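Local atomic coordinates of CytC3 (Streptomyces, PDB entry 3GJA), a protein that acts as a nonheme iron halogenase, probably placing halogen on an unactivated carbon of its substrate with the help of oxygen and 2-oxoglutarate. Residues E36-R39 with R40-I44; Y68-H71 with L72-D75; F153-T157 with E158-C162. All blocks are in the same frame, centred on the assembly; numbering follows the deposited sequence.

Contact 1: residues E36-R39 with R40-I44; sequences EMTR and RWNII
On helix 34-49, a salt bridge spanning one helical turn joins Glu36 to Arg40: OE2 of Glu36 receives NE of Arg40 at 2.8 Å. The bond reaches OE2 on its anti side and is bent, with an N-H...O angle of 143°. Carboxylate and guanidinium planes stand 74° apart, so the two groups do not pair flat with two parallel bonds. Arg40 leaves its CG anti to the carbonyl carbon (chi1 -73°) and then runs extended, which carries its CG and CD back past Glu36 O, the carbonyl that also accepts Arg40 N at 3.1 Å. Arg39 completes a salt-bridge network on the same carboxylate, although the position of its NH1 is less certain. The far end of Arg40 goes on through NH2 to Glu79 of helix 75-82.

This helix lies beside the beta barrel that characterises the cupin clan, set against the end of strand 147-152. Met37 crosses Arg40 at about a right angle, its CE packing 3.9 Å from Arg40 CB. Trp41 N closes a straight helical bond on Met37 O (2.9 Å), while its indole NE1 goes to Tyr252. One step round, Thr38 O accepts Asn42 N at 2.9 Å. The side chains of these two residues lie obliquely across each other, with the Thr38 CG2 methyl 3.6 Å from Asn42 ND2.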
# COMPACT_ATOMS: atom_id res chain seq x y z
N GLU A 36 10.95 -16.34 -6.40
CA GLU A 36 10.07 -15.72 -7.38
C GLU A 36 10.00 -14.22 -7.15
O GLU A 36 10.11 -13.44 -8.09
CB GLU A 36 8.67 -16.35 -7.29
CG GLU A 36 7.60 -15.71 -8.18
CD GLU A 36 8.02 -15.58 -9.63
OE1 GLU A 36 8.89 -16.36 -10.08
OE2 GLU A 36 7.47 -14.71 -10.34
N MET A 37 9.83 -13.80 -5.89
CA MET A 37 9.76 -12.37 -5.59
C MET A 37 11.08 -11.72 -5.98
O MET A 37 11.09 -10.63 -6.55
CB MET A 37 9.52 -12.13 -4.10
CG MET A 37 9.34 -10.65 -3.74
SD MET A 37 7.73 -9.99 -4.26
CE MET A 37 8.14 -9.19 -5.81
N THR A 38 12.18 -12.40 -5.67
CA THR A 38 13.50 -11.88 -5.98
C THR A 38 13.66 -11.71 -7.48
O THR A 38 14.17 -10.68 -7.95
CB THR A 38 14.62 -12.81 -5.43
OG1 THR A 38 14.68 -12.69 -4.00
CG2 THR A 38 15.99 -12.44 -6.00
N ARG A 39 13.21 -12.70 -8.24
CA ARG A 39 13.29 -12.66 -9.69
C ARG A 39 12.58 -11.41 -10.21
O ARG A 39 13.10 -10.70 -11.07
CB ARG A 39 12.63 -13.91 -10.28
CG ARG A 39 13.24 -14.36 -11.60
CD ARG A 39 12.28 -15.23 -12.42
NE ARG A 39 11.38 -14.41 -13.23
CZ ARG A 39 10.10 -14.19 -12.94
NH1 ARG A 39 9.57 -14.74 -11.86
NH2 ARG A 39 9.37 -13.41 -13.71
N ARG A 40 11.38 -11.15 -9.69
CA ARG A 40 10.58 -9.98 -10.10
C ARG A 40 11.24 -8.67 -9.71
O ARG A 40 11.35 -7.75 -10.52
CB ARG A 40 9.19 -10.05 -9.45
CG ARG A 40 8.28 -11.09 -10.06
CD ARG A 40 7.07 -11.39 -9.19
NE ARG A 40 6.17 -12.30 -9.90
CZ ARG A 40 5.16 -11.91 -10.67
NH1 ARG A 40 4.90 -10.61 -10.81
NH2 ARG A 40 4.43 -12.81 -11.31
N TRP A 41 11.69 -8.58 -8.46
CA TRP A 41 12.34 -7.38 -7.97
C TRP A 41 13.60 -7.09 -8.77
O TRP A 41 13.95 -5.92 -8.97
CB TRP A 41 12.69 -7.55 -6.49
CG TRP A 41 13.51 -6.44 -5.91
CD1 TRP A 41 14.61 -6.57 -5.11
CD2 TRP A 41 13.29 -5.02 -6.07
NE1 TRP A 41 15.09 -5.33 -4.77
CE2 TRP A 41 14.31 -4.36 -5.34
CE3 TRP A 41 12.34 -4.25 -6.75
CZ2 TRP A 41 14.40 -2.97 -5.27
CZ3 TRP A 41 12.43 -2.86 -6.68
CH2 TRP A 41 13.46 -2.23 -5.95
N ASN A 42 14.28 -8.14 -9.24
CA ASN A 42 15.49 -7.94 -10.02
C ASN A 42 15.13 -7.17 -11.29
O ASN A 42 15.89 -6.32 -11.75
CB ASN A 42 16.16 -9.28 -10.38
CG ASN A 42 16.82 -9.96 -9.19
OD1 ASN A 42 17.24 -9.30 -8.24
ND2 ASN A 42 16.93 -11.28 -9.24
N ILE A 43 13.98 -7.48 -11.85
CA ILE A 43 13.54 -6.80 -13.06
C ILE A 43 13.02 -5.41 -12.72
O ILE A 43 13.50 -4.40 -13.26
CB ILE A 43 12.45 -7.63 -13.79
CG1 ILE A 43 13.04 -8.97 -14.23
CG2 ILE A 43 11.92 -6.86 -15.00
CD1 ILE A 43 12.04 -9.98 -14.74
N ILE A 44 12.06 -5.36 -11.80
CA ILE A 44 11.43 -4.11 -11.36
C ILE A 44 12.43 -3.01 -11.00
O ILE A 44 12.24 -1.84 -11.37
CB ILE A 44 10.54 -4.35 -10.11
CG1 ILE A 44 9.41 -5.33 -10.46
CG2 ILE A 44 9.98 -3.03 -9.58
CD1 ILE A 44 8.59 -5.78 -9.26

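Contact 2: residues Y68-H71 with L72-D75; sequences YDRH and LDID
The carbonyl oxygen of Arg70 is gripped by two successive backbone amides, Asp73 N at 3.1 Å and Ile74 N at 2.9 Å. They arrive differently: Ile74 N comes nearly in line with the C=O bond, whereas Asp73 N stands above the carbonyl plane, 66° out of it. The chain here makes a short 3-10 turn, and the same two residues at its end also meet the Arg70 side chain. Asp73 holds CG between its backbone N and carbonyl carbon (chi1 72°), which turns the carboxylate back over the turn to form a salt bridge from OD2 to Arg70 NH1 at 2.8 Å. A weak second bond links Arg70 NH1 to Asp73 OD1 (3.3 Å). With the planes only 26° apart, the carboxylate lies at the guanidinium edge, and one nitrogen serves both oxygens. Ile74 CD1 packs 3.5 Å from Arg70 NH1. A water donates to Asp69 O (2.9 Å) and to Asp73 OD1 (2.8 Å), bridging the start and end of the turn. Replacing Arg70 with a methionine would probably leave the buried Asp73 carboxylate without its charged mate, with the water still on OD1.

On another side of the turn, Leu72 CG rests over the His71 ring in a CH-pi contact, 4.0 Å from the centroid. Ile74, the N-cap of helix 75-82, leans on Gln47 and Leu48 of helix 34-49; His71 touches Leu77 and Ile81 of helix 75-82 and bonds through ND1 to Ser103 of strand 98-108.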
# COMPACT_ATOMS: atom_id res chain seq x y z
N TYR A 68 5.93 6.75 -6.33
CA TYR A 68 4.51 6.52 -6.12
C TYR A 68 3.84 6.03 -7.40
O TYR A 68 4.19 6.45 -8.50
CB TYR A 68 3.80 7.81 -5.71
CG TYR A 68 3.93 8.22 -4.26
CD1 TYR A 68 5.05 7.88 -3.50
CD2 TYR A 68 2.94 8.99 -3.66
CE1 TYR A 68 5.18 8.30 -2.18
CE2 TYR A 68 3.05 9.42 -2.34
CZ TYR A 68 4.17 9.07 -1.61
OH TYR A 68 4.28 9.48 -0.30
N ASP A 69 2.87 5.15 -7.21
CA ASP A 69 2.04 4.61 -8.28
C ASP A 69 2.68 4.10 -9.57
O ASP A 69 2.21 4.41 -10.67
CB ASP A 69 0.96 5.65 -8.61
CG ASP A 69 0.17 6.07 -7.39
OD1 ASP A 69 -0.15 5.19 -6.57
OD2 ASP A 69 -0.14 7.28 -7.25
N ARG A 70 3.73 3.30 -9.44
CA ARG A 70 4.38 2.75 -10.62
C ARG A 70 3.64 1.53 -11.13
O ARG A 70 4.00 0.96 -12.17
CB ARG A 70 5.82 2.40 -10.30
CG ARG A 70 6.64 3.63 -10.01
CD ARG A 70 6.70 4.53 -11.24
NE ARG A 70 8.08 4.89 -11.46
CZ ARG A 70 8.80 4.52 -12.51
NH1 ARG A 70 8.27 3.79 -13.47
NH2 ARG A 70 10.08 4.86 -12.56
N HIS A 71 2.60 1.12 -10.41
CA HIS A 71 1.80 -0.01 -10.85
C HIS A 71 0.98 0.46 -12.06
O HIS A 71 0.28 -0.33 -12.69
CB HIS A 71 0.86 -0.49 -9.74
CG HIS A 71 -0.07 0.57 -9.24
ND1 HIS A 71 0.35 1.62 -8.45
CD2 HIS A 71 -1.39 0.77 -9.45
CE1 HIS A 71 -0.67 2.42 -8.19
NE2 HIS A 71 -1.74 1.93 -8.79
N LEU A 72 1.08 1.75 -12.38
CA LEU A 72 0.36 2.29 -13.52
C LEU A 72 1.21 2.34 -14.78
O LEU A 72 0.74 2.75 -15.84
CB LEU A 72 -0.19 3.69 -13.20
CG LEU A 72 -1.31 3.69 -12.16
CD1 LEU A 72 -1.84 5.09 -11.96
CD2 LEU A 72 -2.42 2.76 -12.60
N ASP A 73 2.48 1.93 -14.69
CA ASP A 73 3.31 1.91 -15.89
C ASP A 73 4.24 0.70 -15.97
O ASP A 73 4.73 0.36 -17.06
CB ASP A 73 4.10 3.23 -16.05
CG ASP A 73 5.23 3.38 -15.06
OD1 ASP A 73 4.96 3.52 -13.85
OD2 ASP A 73 6.40 3.39 -15.51
N ILE A 74 4.48 0.03 -14.85
CA ILE A 74 5.34 -1.15 -14.85
C ILE A 74 4.48 -2.40 -14.72
O ILE A 74 3.81 -2.59 -13.70
CB ILE A 74 6.37 -1.10 -13.71
CG1 ILE A 74 7.25 0.15 -13.88
CG2 ILE A 74 7.22 -2.37 -13.71
CD1 ILE A 74 8.21 0.38 -12.75
N ASP A 75 4.51 -3.24 -15.75
CA ASP A 75 3.71 -4.46 -15.78
C ASP A 75 3.77 -5.34 -14.55
O ASP A 75 2.73 -5.73 -14.03
CB ASP A 75 4.08 -5.31 -17.01
CG ASP A 75 3.59 -4.68 -18.31
OD1 ASP A 75 2.55 -4.01 -18.28
OD2 ASP A 75 4.25 -4.87 -19.35
O HOH W 1 3.41 5.64 -13.02

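Contact 3: residues F153-T157 with E158-C162; sequences FTHST and EQNGC
Thr157 and Asn160 meet at a type I beta turn, Glu158 to Gly161, in the loop that leads from strand 147-152 of the main sheet to strand 163-165. The threonine side chain lies obliquely across that of Asn160. Thr157 OG1 is held between the backbone N and the carbonyl carbon (chi1 65°), which aims it into the turn, where it accepts Asn160 N at 2.9 Å and lies 3.1 Å from Asn160 CB. A hydroxyl accepting the amide three residues on recalls the N-cap of a helix, yet no regular helix follows; residues 158-160 have helical backbone angles and the chain then departs.

The turn itself is closed by Gly161 N on Glu158 O at 3.2 Å. Gly161 has a phi of 89°, with backbone angles at which a side chain would press on the carbonyl oxygen of the preceding residue, so glycine fits here for steric reasons. Its own carbonyl oxygen accepts from Lys108 and Arg253.

Asn160 points back along the loop to His155. The two side chains cross at about a right angle, and the amide plane makes 74° with the imidazole plane, so the groups do not stack. The His155 ring finds its firm polar partner elsewhere, NE2 bonding to Asp251.

Beyond the turn, Cys162 N reaches back to Thr157 O (2.8 Å), from a position tilted out of the carbonyl plane. Cys162 CB lies 3.0 Å, and Cys162 SG 3.5 Å, from Thr157 O. Ser156 approaches roughly perpendicular to the line from Cys162 CB to Thr157 O, placing Ser156 OG 3.3 Å from Cys162 CB.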
# COMPACT_ATOMS: atom_id res chain seq x y z
N PHE A 153 10.24 -6.97 -0.77
CA PHE A 153 10.87 -7.32 -2.05
C PHE A 153 12.27 -7.84 -1.75
O PHE A 153 12.87 -8.59 -2.53
CB PHE A 153 10.96 -6.08 -2.96
CG PHE A 153 9.71 -5.83 -3.77
CD1 PHE A 153 8.54 -6.55 -3.53
CD2 PHE A 153 9.70 -4.86 -4.77
CE1 PHE A 153 7.38 -6.32 -4.28
CE2 PHE A 153 8.54 -4.62 -5.53
CZ PHE A 153 7.39 -5.35 -5.28
N THR A 154 12.77 -7.42 -0.61
CA THR A 154 14.08 -7.78 -0.09
C THR A 154 13.70 -8.37 1.27
O THR A 154 12.56 -8.23 1.70
CB THR A 154 14.92 -6.50 0.06
OG1 THR A 154 15.99 -6.51 -0.89
CG2 THR A 154 15.44 -6.36 1.45
N HIS A 155 14.61 -9.04 1.96
CA HIS A 155 14.22 -9.56 3.27
C HIS A 155 14.09 -8.37 4.23
O HIS A 155 14.81 -7.39 4.11
CB HIS A 155 15.24 -10.57 3.81
CG HIS A 155 16.59 -9.99 4.10
ND1 HIS A 155 17.45 -10.54 5.03
CD2 HIS A 155 17.24 -8.92 3.57
CE1 HIS A 155 18.58 -9.84 5.05
NE2 HIS A 155 18.47 -8.85 4.18
N SER A 156 13.14 -8.45 5.15
CA SER A 156 12.96 -7.39 6.13
C SER A 156 13.26 -8.04 7.47
O SER A 156 12.48 -8.86 7.96
CB SER A 156 11.53 -6.85 6.12
OG SER A 156 11.40 -5.80 7.05
N THR A 157 14.40 -7.69 8.04
CA THR A 157 14.85 -8.25 9.30
C THR A 157 14.97 -7.20 10.39
O THR A 157 14.78 -6.00 10.14
CB THR A 157 16.23 -8.88 9.14
OG1 THR A 157 17.17 -7.85 8.82
CG2 THR A 157 16.22 -9.92 8.02
N GLU A 158 15.31 -7.65 11.59
CA GLU A 158 15.49 -6.73 12.70
C GLU A 158 16.75 -5.93 12.42
O GLU A 158 16.79 -4.72 12.67
CB GLU A 158 15.63 -7.48 14.02
CG GLU A 158 14.33 -8.10 14.49
CD GLU A 158 14.44 -8.67 15.89
OE1 GLU A 158 14.69 -7.88 16.83
OE2 GLU A 158 14.28 -9.90 16.05
N GLN A 159 17.76 -6.59 11.89
CA GLN A 159 19.02 -5.91 11.57
C GLN A 159 18.81 -4.86 10.48
O GLN A 159 19.48 -3.84 10.47
CB GLN A 159 20.07 -6.93 11.12
CG GLN A 159 21.43 -6.29 10.88
CD GLN A 159 22.55 -7.31 10.75
OE1 GLN A 159 22.69 -7.99 9.74
NE2 GLN A 159 23.35 -7.42 11.80
N ASN A 160 17.86 -5.15 9.58
CA ASN A 160 17.47 -4.28 8.45
C ASN A 160 16.58 -3.10 8.80
O ASN A 160 16.33 -2.25 7.95
CB ASN A 160 16.68 -5.10 7.40
CG ASN A 160 17.49 -5.38 6.19
OD1 ASN A 160 18.56 -4.80 6.02
ND2 ASN A 160 16.99 -6.25 5.33
N GLY A 161 16.06 -3.09 10.02
CA GLY A 161 15.17 -2.02 10.44
C GLY A 161 13.71 -2.34 10.11
O GLY A 161 12.96 -1.47 9.66
N CYS A 162 13.31 -3.59 10.35
CA CYS A 162 11.94 -4.03 10.07
C CYS A 162 10.89 -3.29 10.89
O CYS A 162 11.18 -2.71 11.94
CB CYS A 162 11.78 -5.52 10.34
SG CYS A 162 11.88 -5.97 12.10

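How the contacts relate
Three short-range contacts, formed in series along the chain, are joined by the packing between their elements. Contacts 1 and 3, with centres about 17 Å apart, touch directly through Phe153: its CE1 lies 3.3 Å from Met37 CE, and its CD2 lies 3.4 Å from Trp41 CE3, the two rings inclined at about 45°. Contacts 1 and 2 have centres about 15 Å apart and nearest atoms about 5 Å apart; helix 75-82 bridges them, Leu77 touching Ile44 on one hand and Arg70 and His71 on the other. Contacts 2 and 3 are the most distant pair, about 24 Å between centres, and do not touch.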